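Local coordinates for protein putative trimethylamine methyltransferase (Rhizobium meliloti, PDB 4YYC) that is a putative trimethylamine methyltransferase that probably transfers methyl groups, at residues 111-116 against 311-316; 217-222 against 260-265; 233-238 against 264-269. All blocks are in the same frame, centred on the assembly; numbering follows the deposited sequence.

How the contacts relate
Contact 1 includes the start of a central strand, and contacts 2 and 3 lie on the helices and turns around it; the whole is consistent with the alpha/beta barrel of this family. Contacts 1 and 2 are largely buried, whereas contact 3 is only partly so. Contacts 2 and 3 both use helix 254-265, share Ala264 and Arg265, and have centres about 9 Å apart; Val222 packs on His266 between them. Contact 1 meets contact 3 where Pro312 packs against Asn267 and Gln268. The chemistry differs with place: contact 1 combines proline and methyl packing with a water that bridges two backbone groups, contact 2 is mainly apolar helix packing, and contact 3, at the turns leading into strands, depends on direct hydrogen bonds from side chains.

Contact 1: residues 111-116 against 311-316; sequences KTAPKD and APVLFG
Water 1 is gripped from both segments: it donates a hydrogen bond to Pro114 O at 2.7 Å and accepts one from Val313 N at 2.8 Å. It therefore works as a two-way relay, serving a backbone acceptor of 111-116 and a backbone donor of 311-316. The rest of the contact is mostly carbon against carbon and falls into two patches. In the first, the Pro114 ring crosses Pro312 at a slant, with Pro114 CG 3.9 Å from Pro312 CA. The next ring atom, Pro114 CD, approaches the carbonyl ahead of Pro312, 3.8 Å from Ala311 O. An alanine in place of Pro114 lacks the CG and CD methylenes, which would probably leave a gap over Pro312 CA and Ala311 O. The second patch is one methyl against another, Ala113 CB meeting Val313 CG1 at 3.8 Å. A chi1 of 59° sets this Val313 branch between its backbone N and carbonyl carbon and so directs it to the alanine. Gln305 ties the two segments together from helix 286-307: its NE2 bonds Ala311 O while its OE1 bonds Thr112 OG1. The loop that follows helix 105-109 is thus laid across the start of strand 313-322, which pairs with strand 269-277 through Cys270 and Val272. Val313 also rests on Ala301 and Thr304 of helix 286-307, and Phe117 of strand 116-119 touches Pro312.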
ATOM      1  N   LYS A 111      16.645   3.832 -29.574  1.00 23.35           N
ATOM      2  CA  LYS A 111      16.396   2.524 -30.129  1.00 24.63           C
ATOM      3  C   LYS A 111      17.503   1.518 -29.928  1.00 24.15           C
ATOM      4  O   LYS A 111      17.248   0.300 -29.937  1.00 24.86           O
ATOM      5  CB  LYS A 111      16.062   2.629 -31.626  1.00 27.13           C
ATOM      6  CG  LYS A 111      14.717   3.265 -31.826  1.00 29.14           C
ATOM      7  CD  LYS A 111      14.521   3.449 -33.291  1.00 32.88           C
ATOM      8  CE  LYS A 111      13.074   3.373 -33.677  1.00 35.36           C
ATOM      9  NZ  LYS A 111      13.050   3.193 -35.139  1.00 37.93           N
ATOM     10  N   THR A 112      18.723   1.994 -29.768  1.00 23.25           N
ATOM     11  CA  THR A 112      19.846   1.135 -29.463  1.00 23.07           C
ATOM     12  C   THR A 112      19.980   0.707 -28.002  1.00 22.09           C
ATOM     13  O   THR A 112      20.799  -0.149 -27.702  1.00 22.89           O
ATOM     14  CB  THR A 112      21.169   1.756 -29.961  1.00 23.26           C
ATOM     15  OG1 THR A 112      21.311   3.074 -29.440  1.00 22.75           O
ATOM     16  CG2 THR A 112      21.220   1.808 -31.436  1.00 24.30           C
ATOM     17  N   ALA A 113      19.213   1.302 -27.089  1.00 20.96           N
ATOM     18  CA  ALA A 113      19.358   0.986 -25.679  1.00 20.12           C
ATOM     19  C   ALA A 113      18.654  -0.353 -25.413  1.00 19.92           C
ATOM     20  O   ALA A 113      17.587  -0.607 -25.969  1.00 20.58           O
ATOM     21  CB  ALA A 113      18.749   2.102 -24.818  1.00 19.46           C
ATOM     22  N   PRO A 114      19.253  -1.221 -24.594  1.00 19.68           N
ATOM     23  CA  PRO A 114      18.591  -2.519 -24.315  1.00 20.03           C
ATOM     24  C   PRO A 114      17.348  -2.373 -23.438  1.00 20.03           C
ATOM     25  O   PRO A 114      17.361  -1.617 -22.464  1.00 18.93           O
ATOM     26  CB  PRO A 114      19.700  -3.318 -23.600  1.00 19.96           C
ATOM     27  CG  PRO A 114      20.528  -2.235 -22.939  1.00 19.55           C
ATOM     28  CD  PRO A 114      20.559  -1.106 -23.921  1.00 19.65           C
ATOM     29  N   LYS A 115      16.263  -3.070 -23.812  1.00 21.34           N
ATOM     30  CA  LYS A 115      15.062  -3.094 -22.995  1.00 22.32           C
ATOM     31  C   LYS A 115      15.310  -3.798 -21.698  1.00 21.43           C
ATOM     32  O   LYS A 115      14.646  -3.494 -20.717  1.00 20.01           O
ATOM     33  CB  LYS A 115      13.928  -3.833 -23.692  1.00 25.44           C
ATOM     34  CG  LYS A 115      13.279  -3.063 -24.812  1.00 29.60           C
ATOM     35  CD  LYS A 115      11.809  -3.537 -24.921  1.00 33.07           C
ATOM     36  CE  LYS A 115      11.137  -3.266 -26.247  1.00 37.00           C
ATOM     37  NZ  LYS A 115      11.668  -2.131 -27.045  1.00 39.61           N
ATOM     38  N   ASP A 116      16.213  -4.771 -21.696  1.00 21.61           N
ATOM     39  CA  ASP A 116      16.591  -5.479 -20.494  1.00 22.29           C
ATOM     40  C   ASP A 116      18.024  -5.951 -20.611  1.00 21.04           C
ATOM     41  O   ASP A 116      18.516  -6.141 -21.725  1.00 21.52           O
ATOM     42  CB  ASP A 116      15.616  -6.608 -20.168  1.00 24.79           C
ATOM     43  CG  ASP A 116      15.522  -7.604 -21.230  1.00 28.06           C
ATOM     44  OD1 ASP A 116      14.697  -7.438 -22.148  1.00 31.29           O
ATOM     45  OD2 ASP A 116      16.330  -8.537 -21.218  1.00 32.45           O
ATOM     46  N   ALA A 311      24.825   1.248 -24.788  1.00 21.15           N
ATOM     47  CA  ALA A 311      25.133   1.369 -23.363  1.00 20.33           C
ATOM     48  C   ALA A 311      23.846   1.182 -22.547  1.00 19.71           C
ATOM     49  O   ALA A 311      22.825   1.736 -22.925  1.00 19.33           O
ATOM     50  CB  ALA A 311      25.723   2.719 -23.043  1.00 20.55           C
ATOM     51  N   PRO A 312      23.913   0.406 -21.448  1.00 19.00           N
ATOM     52  CA  PRO A 312      22.660   0.193 -20.717  1.00 18.24           C
ATOM     53  C   PRO A 312      22.205   1.434 -19.940  1.00 17.21           C
ATOM     54  O   PRO A 312      23.006   2.164 -19.316  1.00 17.21           O
ATOM     55  CB  PRO A 312      22.951  -0.987 -19.779  1.00 18.56           C
ATOM     56  CG  PRO A 312      24.407  -1.097 -19.737  1.00 19.50           C
ATOM     57  CD  PRO A 312      24.997  -0.439 -20.932  1.00 19.65           C
ATOM     58  N   VAL A 313      20.905   1.727 -20.016  1.00 16.69           N
ATOM     59  CA  VAL A 313      20.410   2.952 -19.413  1.00 16.10           C
ATOM     60  C   VAL A 313      18.970   2.746 -18.905  1.00 15.80           C
ATOM     61  O   VAL A 313      18.153   2.110 -19.572  1.00 16.00           O
ATOM     62  CB  VAL A 313      20.507   4.169 -20.383  1.00 16.54           C
ATOM     63  CG1 VAL A 313      19.748   3.979 -21.663  1.00 17.29           C
ATOM     64  CG2 VAL A 313      20.056   5.473 -19.697  1.00 16.67           C
ATOM     65  N   LEU A 314      18.679   3.284 -17.723  1.00 15.01           N
ATOM     66  CA  LEU A 314      17.363   3.189 -17.126  1.00 14.99           C
ATOM     67  C   LEU A 314      16.652   4.542 -17.114  1.00 14.91           C
ATOM     68  O   LEU A 314      17.297   5.590 -16.949  1.00 14.65           O
ATOM     69  CB  LEU A 314      17.432   2.686 -15.667  1.00 15.14           C
ATOM     70  CG  LEU A 314      17.862   1.245 -15.451  1.00 15.76           C
ATOM     71  CD1 LEU A 314      19.348   1.057 -15.627  1.00 16.42           C
ATOM     72  CD2 LEU A 314      17.369   0.768 -14.097  1.00 15.44           C
ATOM     73  N   PHE A 315      15.323   4.497 -17.232  1.00 14.71           N
ATOM     74  CA  PHE A 315      14.438   5.614 -16.970  1.00 14.76           C
ATOM     75  C   PHE A 315      14.218   5.630 -15.447  1.00 14.68           C
ATOM     76  O   PHE A 315      13.527   4.747 -14.905  1.00 13.90           O
ATOM     77  CB  PHE A 315      13.122   5.326 -17.732  1.00 15.26           C
ATOM     78  CG  PHE A 315      12.059   6.402 -17.709  1.00 15.54           C
ATOM     79  CD1 PHE A 315      11.628   6.991 -16.552  1.00 15.67           C
ATOM     80  CD2 PHE A 315      11.412   6.748 -18.872  1.00 16.22           C
ATOM     81  CE1 PHE A 315      10.625   7.919 -16.563  1.00 16.04           C
ATOM     82  CE2 PHE A 315      10.368   7.644 -18.900  1.00 16.68           C
ATOM     83  CZ  PHE A 315       9.982   8.252 -17.742  1.00 16.59           C
ATOM     84  N   GLY A 316      14.784   6.629 -14.784  1.00 14.90           N
ATOM     85  CA  GLY A 316      14.645   6.791 -13.327  1.00 15.22           C
ATOM     86  C   GLY A 316      13.713   7.916 -13.011  1.00 15.96           C
ATOM     87  O   GLY A 316      13.405   8.746 -13.868  1.00 17.06           O
TER
HETATM   88  O   HOH W   1      18.888   0.469 -21.574  1.00 18.53           O

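Contact 2: residues 217-222 against 260-265; sequences RAEDTV and AKVYAR
Tyr263 overlaps Ala218 obliquely, the alanine CB lying 3.5 Å from Tyr263 CE2 and nearly as close to CZ. This overlap joins two neighbouring helices, 215-229 and 254-265, which follow the parallel strands 208-209 and 240-245; such a layer of helices around parallel strands is consistent with the alpha/beta barrel of this family. The local axes approach to 9.2 Å and run in nearly the same direction, 23° apart, as expected for successive beta-alpha units. The nearest CA atoms, those of Ala218 and Val262, are 6.4 Å apart, and the alanine methyl touches both the valine and the tyrosine ring. Around that ring, the methyl of Ala218 and the CG2 of Val222 both come at a slant, Val222 CG2 reaching Tyr263 CE1 at 4.0 Å, whereas Thr221 CG2 lies at the edge, near the ring plane. Val262 fills the adjoining position. Its CG1 stands anti to the backbone N (chi1 172°) and packs 3.8 Å from Ala218 CB. The polar ends of Tyr263 and Thr221 are both bonded to the backbone of Ser211: its O with Tyr263 OH, its N with Thr221 OG1. That threonine hydroxyl also turns back on its own helix: Thr221 OG1 donates to Arg217 O at 3.0 Å, and the helical Thr221 N reaches the same oxygen from the opposite face of the carbonyl plane.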
ATOM      1  N   ARG A 217      36.536   9.119 -10.047  1.00 19.84           N
ATOM      2  CA  ARG A 217      36.008   8.104  -9.124  1.00 18.92           C
ATOM      3  C   ARG A 217      35.218   7.050  -9.847  1.00 18.61           C
ATOM      4  O   ARG A 217      35.280   5.867  -9.488  1.00 18.64           O
ATOM      5  CB  ARG A 217      35.203   8.753  -7.996  1.00 18.55           C
ATOM      6  CG  ARG A 217      36.032   9.744  -7.219  1.00 18.95           C
ATOM      7  CD  ARG A 217      35.288  10.536  -6.205  1.00 19.09           C
ATOM      8  NE  ARG A 217      36.121  11.638  -5.759  1.00 19.73           N
ATOM      9  CZ  ARG A 217      35.678  12.766  -5.208  1.00 20.43           C
ATOM     10  NH1 ARG A 217      34.392  12.979  -4.934  1.00 20.66           N
ATOM     11  NH2 ARG A 217      36.572  13.685  -4.894  1.00 21.68           N
ATOM     12  N   ALA A 218      34.521   7.455 -10.907  1.00 18.05           N
ATOM     13  CA  ALA A 218      33.908   6.489 -11.802  1.00 18.04           C
ATOM     14  C   ALA A 218      34.994   5.677 -12.492  1.00 18.48           C
ATOM     15  O   ALA A 218      34.853   4.459 -12.641  1.00 18.27           O
ATOM     16  CB  ALA A 218      32.983   7.195 -12.786  1.00 17.85           C
ATOM     17  N   GLU A 219      36.087   6.319 -12.934  1.00 19.24           N
ATOM     18  CA  GLU A 219      37.188   5.572 -13.536  0.50 20.04           C
ATOM     19  C   GLU A 219      37.774   4.572 -12.541  1.00 19.72           C
ATOM     20  O   GLU A 219      38.041   3.410 -12.884  1.00 19.45           O
ATOM     21  CB  GLU A 219      38.253   6.542 -14.071  0.50 21.24           C
ATOM     22  CG  GLU A 219      37.760   7.293 -15.298  0.50 22.34           C
ATOM     23  CD  GLU A 219      38.661   8.430 -15.714  0.50 23.90           C
ATOM     24  OE1 GLU A 219      39.559   8.801 -14.942  0.50 25.09           O
ATOM     25  OE2 GLU A 219      38.483   8.926 -16.850  0.50 25.73           O
ATOM     26  N   ASP A 220      37.938   5.010 -11.297  1.00 19.12           N
ATOM     27  CA  ASP A 220      38.424   4.091 -10.260  1.00 19.55           C
ATOM     28  C   ASP A 220      37.478   2.895 -10.050  1.00 18.87           C
ATOM     29  O   ASP A 220      37.937   1.765  -9.851  1.00 19.52           O
ATOM     30  CB  ASP A 220      38.621   4.787  -8.918  1.00 19.82           C
ATOM     31  CG  ASP A 220      39.810   5.745  -8.890  1.00 20.71           C
ATOM     32  OD1 ASP A 220      40.731   5.697  -9.743  1.00 21.85           O
ATOM     33  OD2 ASP A 220      39.877   6.580  -7.947  1.00 21.02           O
ATOM     34  N   THR A 221      36.163   3.137 -10.085  1.00 18.34           N
ATOM     35  CA  THR A 221      35.206   2.062  -9.937  1.00 17.80           C
ATOM     36  C   THR A 221      35.374   1.041 -11.049  1.00 18.16           C
ATOM     37  O   THR A 221      35.401  -0.156 -10.800  1.00 18.07           O
ATOM     38  CB  THR A 221      33.763   2.598  -9.943  1.00 17.39           C
ATOM     39  OG1 THR A 221      33.574   3.539  -8.859  1.00 16.97           O
ATOM     40  CG2 THR A 221      32.726   1.483  -9.827  1.00 17.29           C
ATOM     41  N   VAL A 222      35.505   1.524 -12.278  1.00 18.45           N
ATOM     42  CA  VAL A 222      35.712   0.632 -13.428  1.00 19.26           C
ATOM     43  C   VAL A 222      37.004  -0.155 -13.240  1.00 19.67           C
ATOM     44  O   VAL A 222      37.048  -1.347 -13.516  1.00 20.20           O
ATOM     45  CB  VAL A 222      35.657   1.412 -14.771  1.00 19.78           C
ATOM     46  CG1 VAL A 222      36.069   0.522 -15.943  1.00 20.60           C
ATOM     47  CG2 VAL A 222      34.269   1.975 -14.995  1.00 19.87           C
ATOM     48  N   ALA A 260      28.460   9.798 -16.286  1.00 18.18           N
ATOM     49  CA  ALA A 260      27.719   9.116 -17.347  1.00 18.62           C
ATOM     50  C   ALA A 260      28.628   8.758 -18.500  1.00 18.60           C
ATOM     51  O   ALA A 260      28.566   7.636 -19.025  1.00 18.74           O
ATOM     52  CB  ALA A 260      26.551   9.968 -17.835  1.00 18.57           C
ATOM     53  N   LYS A 261      29.515   9.696 -18.875  1.00 19.01           N
ATOM     54  CA  LYS A 261      30.439   9.426 -19.986  1.00 20.00           C
ATOM     55  C   LYS A 261      31.388   8.238 -19.666  1.00 20.27           C
ATOM     56  O   LYS A 261      31.621   7.358 -20.533  1.00 21.92           O
ATOM     57  CB  LYS A 261      31.232  10.681 -20.381  1.00 20.63           C
ATOM     58  CG  LYS A 261      30.343  11.748 -20.975  1.00 21.24           C
ATOM     59  CD  LYS A 261      31.043  12.982 -21.512  1.00 22.65           C
ATOM     60  CE  LYS A 261      31.791  13.765 -20.487  1.00 23.64           C
ATOM     61  NZ  LYS A 261      32.401  14.970 -21.142  1.00 24.93           N
ATOM     62  N   VAL A 262      31.895   8.181 -18.437  1.00 19.30           N
ATOM     63  CA  VAL A 262      32.765   7.068 -18.082  1.00 18.91           C
ATOM     64  C   VAL A 262      32.027   5.743 -18.148  1.00 18.40           C
ATOM     65  O   VAL A 262      32.459   4.806 -18.789  1.00 18.69           O
ATOM     66  CB  VAL A 262      33.368   7.250 -16.669  1.00 18.72           C
ATOM     67  CG1 VAL A 262      34.118   6.000 -16.197  1.00 19.01           C
ATOM     68  CG2 VAL A 262      34.223   8.512 -16.593  1.00 19.16           C
ATOM     69  N   TYR A 263      30.906   5.654 -17.435  1.00 17.69           N
ATOM     70  CA  TYR A 263      30.192   4.406 -17.388  1.00 17.54           C
ATOM     71  C   TYR A 263      29.656   3.945 -18.731  1.00 18.04           C
ATOM     72  O   TYR A 263      29.824   2.757 -19.084  1.00 18.23           O
ATOM     73  CB  TYR A 263      29.090   4.484 -16.336  1.00 16.89           C
ATOM     74  CG  TYR A 263      29.676   4.501 -14.922  1.00 16.53           C
ATOM     75  CD1 TYR A 263      30.515   3.481 -14.512  1.00 16.85           C
ATOM     76  CD2 TYR A 263      29.405   5.521 -14.017  1.00 16.12           C
ATOM     77  CE1 TYR A 263      31.037   3.443 -13.231  1.00 16.55           C
ATOM     78  CE2 TYR A 263      29.954   5.485 -12.741  1.00 16.12           C
ATOM     79  CZ  TYR A 263      30.749   4.445 -12.370  1.00 16.29           C
ATOM     80  OH  TYR A 263      31.267   4.433 -11.099  1.00 16.44           O
ATOM     81  N   ALA A 264      29.097   4.869 -19.524  1.00 18.16           N
ATOM     82  CA  ALA A 264      28.622   4.487 -20.858  1.00 19.07           C
ATOM     83  C   ALA A 264      29.755   4.004 -21.759  1.00 20.29           C
ATOM     84  O   ALA A 264      29.533   3.119 -22.559  1.00 22.15           O
ATOM     85  CB  ALA A 264      27.830   5.612 -21.498  1.00 18.83           C
ATOM     86  N   ARG A 265      30.969   4.525 -21.626  1.00 20.29           N
ATOM     87  CA  ARG A 265      32.063   4.016 -22.428  1.00 21.38           C
ATOM     88  C   ARG A 265      32.535   2.634 -22.044  1.00 21.69           C
ATOM     89  O   ARG A 265      33.165   1.960 -22.864  1.00 22.59           O
ATOM     90  CB  ARG A 265      33.237   4.975 -22.369  1.00 22.61           C
ATOM     91  CG  ARG A 265      33.049   6.203 -23.222  1.00 24.02           C
ATOM     92  CD  ARG A 265      34.389   6.837 -23.530  1.00 25.55           C
ATOM     93  NE  ARG A 265      34.223   7.964 -24.434  1.00 26.62           N
ATOM     94  CZ  ARG A 265      34.117   9.242 -24.065  1.00 26.22           C
ATOM     95  NH1 ARG A 265      34.148   9.614 -22.798  1.00 26.29           N
ATOM     96  NH2 ARG A 265      33.988  10.167 -25.023  1.00 27.21           N
TER

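Contact 3: residues 233-238 against 264-269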
ATOM      1  N   PHE A 233      35.593  -8.801 -19.498  1.00 25.31           N
ATOM      2  CA  PHE A 233      34.277  -9.034 -18.895  1.00 24.33           C
ATOM      3  C   PHE A 233      33.549  -7.730 -18.621  1.00 23.26           C
ATOM      4  O   PHE A 233      32.376  -7.607 -18.960  1.00 22.82           O
ATOM      5  CB  PHE A 233      34.374  -9.854 -17.630  1.00 24.46           C
ATOM      6  CG  PHE A 233      33.037 -10.340 -17.136  1.00 24.19           C
ATOM      7  CD1 PHE A 233      32.239  -9.547 -16.347  1.00 23.65           C
ATOM      8  CD2 PHE A 233      32.596 -11.593 -17.469  1.00 24.95           C
ATOM      9  CE1 PHE A 233      31.019 -10.007 -15.880  1.00 23.66           C
ATOM     10  CE2 PHE A 233      31.374 -12.071 -17.021  1.00 25.03           C
ATOM     11  CZ  PHE A 233      30.584 -11.281 -16.217  1.00 24.37           C
ATOM     12  N   VAL A 234      34.233  -6.760 -18.021  1.00 22.61           N
ATOM     13  CA  VAL A 234      33.601  -5.478 -17.725  1.00 22.04           C
ATOM     14  C   VAL A 234      33.213  -4.715 -18.999  1.00 22.46           C
ATOM     15  O   VAL A 234      32.137  -4.114 -19.068  1.00 21.65           O
ATOM     16  CB  VAL A 234      34.495  -4.644 -16.796  1.00 21.65           C
ATOM     17  CG1 VAL A 234      33.994  -3.225 -16.673  1.00 21.23           C
ATOM     18  CG2 VAL A 234      34.622  -5.349 -15.448  1.00 21.53           C
ATOM     19  N   GLU A 235      34.068  -4.757 -20.029  1.00 23.79           N
ATOM     20  CA  GLU A 235      33.732  -4.062 -21.266  1.00 24.95           C
ATOM     21  C   GLU A 235      32.527  -4.674 -21.975  1.00 25.05           C
ATOM     22  O   GLU A 235      31.921  -4.019 -22.809  1.00 25.18           O
ATOM     23  CB  GLU A 235      34.927  -4.072 -22.227  1.00 26.91           C
ATOM     24  CG  GLU A 235      36.110  -3.230 -21.768  1.00 28.72           C
ATOM     25  CD  GLU A 235      35.804  -1.735 -21.664  1.00 30.53           C
ATOM     26  OE1 GLU A 235      35.048  -1.163 -22.494  1.00 32.98           O
ATOM     27  OE2 GLU A 235      36.301  -1.104 -20.711  1.00 33.21           O
ATOM     28  N   ASN A 236      32.182  -5.911 -21.641  1.00 25.14           N
ATOM     29  CA  ASN A 236      31.107  -6.607 -22.312  1.00 25.97           C
ATOM     30  C   ASN A 236      29.851  -6.840 -21.467  1.00 24.78           C
ATOM     31  O   ASN A 236      28.867  -7.332 -21.988  1.00 25.26           O
ATOM     32  CB  ASN A 236      31.634  -7.938 -22.830  1.00 27.63           C
ATOM     33  CG  ASN A 236      32.525  -7.766 -24.034  1.00 29.71           C
ATOM     34  OD1 ASN A 236      32.049  -7.433 -25.107  1.00 30.07           O
ATOM     35  ND2 ASN A 236      33.845  -7.935 -23.850  1.00 31.29           N
ATOM     36  N   ASN A 237      29.878  -6.496 -20.186  1.00 23.18           N
ATOM     37  CA  ASN A 237      28.784  -6.859 -19.269  1.00 22.11           C
ATOM     38  C   ASN A 237      28.635  -5.774 -18.205  1.00 20.75           C
ATOM     39  O   ASN A 237      29.633  -5.298 -17.634  1.00 20.55           O
ATOM     40  CB  ASN A 237      29.104  -8.132 -18.517  1.00 22.67           C
ATOM     41  CG  ASN A 237      29.266  -9.335 -19.419  1.00 23.88           C
ATOM     42  OD1 ASN A 237      28.277  -9.938 -19.853  1.00 25.60           O
ATOM     43  ND2 ASN A 237      30.498  -9.673 -19.744  1.00 24.63           N
ATOM     44  N   ALA A 238      27.396  -5.394 -17.912  1.00 19.50           N
ATOM     45  CA  ALA A 238      27.144  -4.445 -16.845  1.00 18.90           C
ATOM     46  C   ALA A 238      27.373  -5.142 -15.490  1.00 18.55           C
ATOM     47  O   ALA A 238      26.751  -6.179 -15.189  1.00 18.80           O
ATOM     48  CB  ALA A 238      25.703  -3.909 -16.915  1.00 18.63           C
ATOM     49  N   ALA A 264      29.097   4.869 -19.524  1.00 18.16           N
ATOM     50  CA  ALA A 264      28.622   4.487 -20.858  1.00 19.07           C
ATOM     51  C   ALA A 264      29.755   4.004 -21.759  1.00 20.29           C
ATOM     52  O   ALA A 264      29.533   3.119 -22.559  1.00 22.15           O
ATOM     53  CB  ALA A 264      27.830   5.612 -21.498  1.00 18.83           C
ATOM     54  N   ARG A 265      30.969   4.525 -21.626  1.00 20.29           N
ATOM     55  CA  ARG A 265      32.063   4.016 -22.428  1.00 21.38           C
ATOM     56  C   ARG A 265      32.535   2.634 -22.044  1.00 21.69           C
ATOM     57  O   ARG A 265      33.165   1.960 -22.864  1.00 22.59           O
ATOM     58  CB  ARG A 265      33.237   4.975 -22.369  1.00 22.61           C
ATOM     59  CG  ARG A 265      33.049   6.203 -23.222  1.00 24.02           C
ATOM     60  CD  ARG A 265      34.389   6.837 -23.530  1.00 25.55           C
ATOM     61  NE  ARG A 265      34.223   7.964 -24.434  1.00 26.62           N
ATOM     62  CZ  ARG A 265      34.117   9.242 -24.065  1.00 26.22           C
ATOM     63  NH1 ARG A 265      34.148   9.614 -22.798  1.00 26.29           N
ATOM     64  NH2 ARG A 265      33.988  10.167 -25.023  1.00 27.21           N
ATOM     65  N   HIS A 266      32.231   2.199 -20.815  1.00 21.12           N
ATOM     66  CA  HIS A 266      32.613   0.879 -20.341  1.00 21.47           C
ATOM     67  C   HIS A 266      31.440  -0.097 -20.154  1.00 20.77           C
ATOM     68  O   HIS A 266      31.583  -1.060 -19.441  1.00 20.70           O
ATOM     69  CB  HIS A 266      33.375   1.059 -19.025  1.00 21.87           C
ATOM     70  CG  HIS A 266      34.646   1.813 -19.197  1.00 23.15           C
ATOM     71  ND1 HIS A 266      35.739   1.269 -19.814  1.00 24.49           N
ATOM     72  CD2 HIS A 266      34.972   3.085 -18.879  1.00 24.11           C
ATOM     73  CE1 HIS A 266      36.698   2.179 -19.891  1.00 25.37           C
ATOM     74  NE2 HIS A 266      36.275   3.280 -19.292  1.00 25.58           N
ATOM     75  N   ASN A 267      30.324   0.148 -20.855  1.00 20.77           N
ATOM     76  CA  ASN A 267      29.216  -0.829 -20.890  0.50 20.95           C
ATOM     77  C   ASN A 267      28.549  -0.943 -19.534  1.00 20.00           C
ATOM     78  O   ASN A 267      27.952  -1.992 -19.246  1.00 19.82           O
ATOM     79  CB  ASN A 267      29.715  -2.241 -21.324  0.50 22.07           C
ATOM     80  CG  ASN A 267      28.648  -3.109 -21.993  0.50 23.11           C
ATOM     81  OD1 ASN A 267      27.619  -3.495 -21.398  0.50 24.03           O
ATOM     82  ND2 ASN A 267      28.922  -3.461 -23.209  0.50 24.08           N
ATOM     83  N   GLN A 268      28.681   0.092 -18.681  1.00 18.94           N
ATOM     84  CA  GLN A 268      28.051   0.065 -17.372  1.00 18.50           C
ATOM     85  C   GLN A 268      26.778   0.911 -17.404  1.00 18.57           C
ATOM     86  O   GLN A 268      26.614   1.753 -18.282  1.00 19.90           O
ATOM     87  CB  GLN A 268      29.002   0.554 -16.309  1.00 18.13           C
ATOM     88  CG  GLN A 268      30.308  -0.212 -16.292  1.00 18.25           C
ATOM     89  CD  GLN A 268      30.082  -1.683 -16.165  1.00 18.35           C
ATOM     90  OE1 GLN A 268      29.477  -2.130 -15.169  1.00 18.44           O
ATOM     91  NE2 GLN A 268      30.516  -2.470 -17.171  1.00 18.58           N
ATOM     92  N   ALA A 269      25.852   0.637 -16.504  1.00 17.52           N
ATOM     93  CA  ALA A 269      24.520   1.195 -16.643  1.00 16.84           C
ATOM     94  C   ALA A 269      24.380   2.532 -15.928  1.00 16.61           C
ATOM     95  O   ALA A 269      24.856   2.709 -14.800  1.00 16.50           O
ATOM     96  CB  ALA A 269      23.462   0.220 -16.127  1.00 16.61           C
TER
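Two helix-to-strand turns of the alpha/beta fold meet here: the end of helix 231-236, ahead of strand 240-245, and the turn from helix 254-265 into strand 269-277. In the second turn Asn267 adopts a left-handed backbone conformation (phi 68°), and its carbonyl receives a CA-H...O contact, Ala238 CA lying 3.5 Å from Asn267 O. Beside it, His266 ND1 donates to Glu235 OE2 at 2.6 Å, a nearly straight bond with an angle of 166° at the hydrogen. The carboxylate oxygen uses its syn lone pair and lies almost in the imidazole plane, although the two flat groups are steeply inclined to each other. Glu235 gets there by folding at chi2 (-63°), which brings back a side chain that starts away from the partner segment. Gln268 supplies a second link. Its NE2 gives hydrogen bonds to Asn237 O at 3.0 Å and to His266 O at 2.9 Å, one across the contact and one within its own turn. Its OE1 receives Val239 N and also bonds Thr240 OG1, so both ends of the amide are engaged and its flip is fixed. Lys226 forms a salt bridge with the same Glu235 OE2 that His266 holds. That oxygen thus has both a lysine and an imidazole donor as partners, which is likely to stabilise its negative charge and, in return, to favour a proton on His266 ND1.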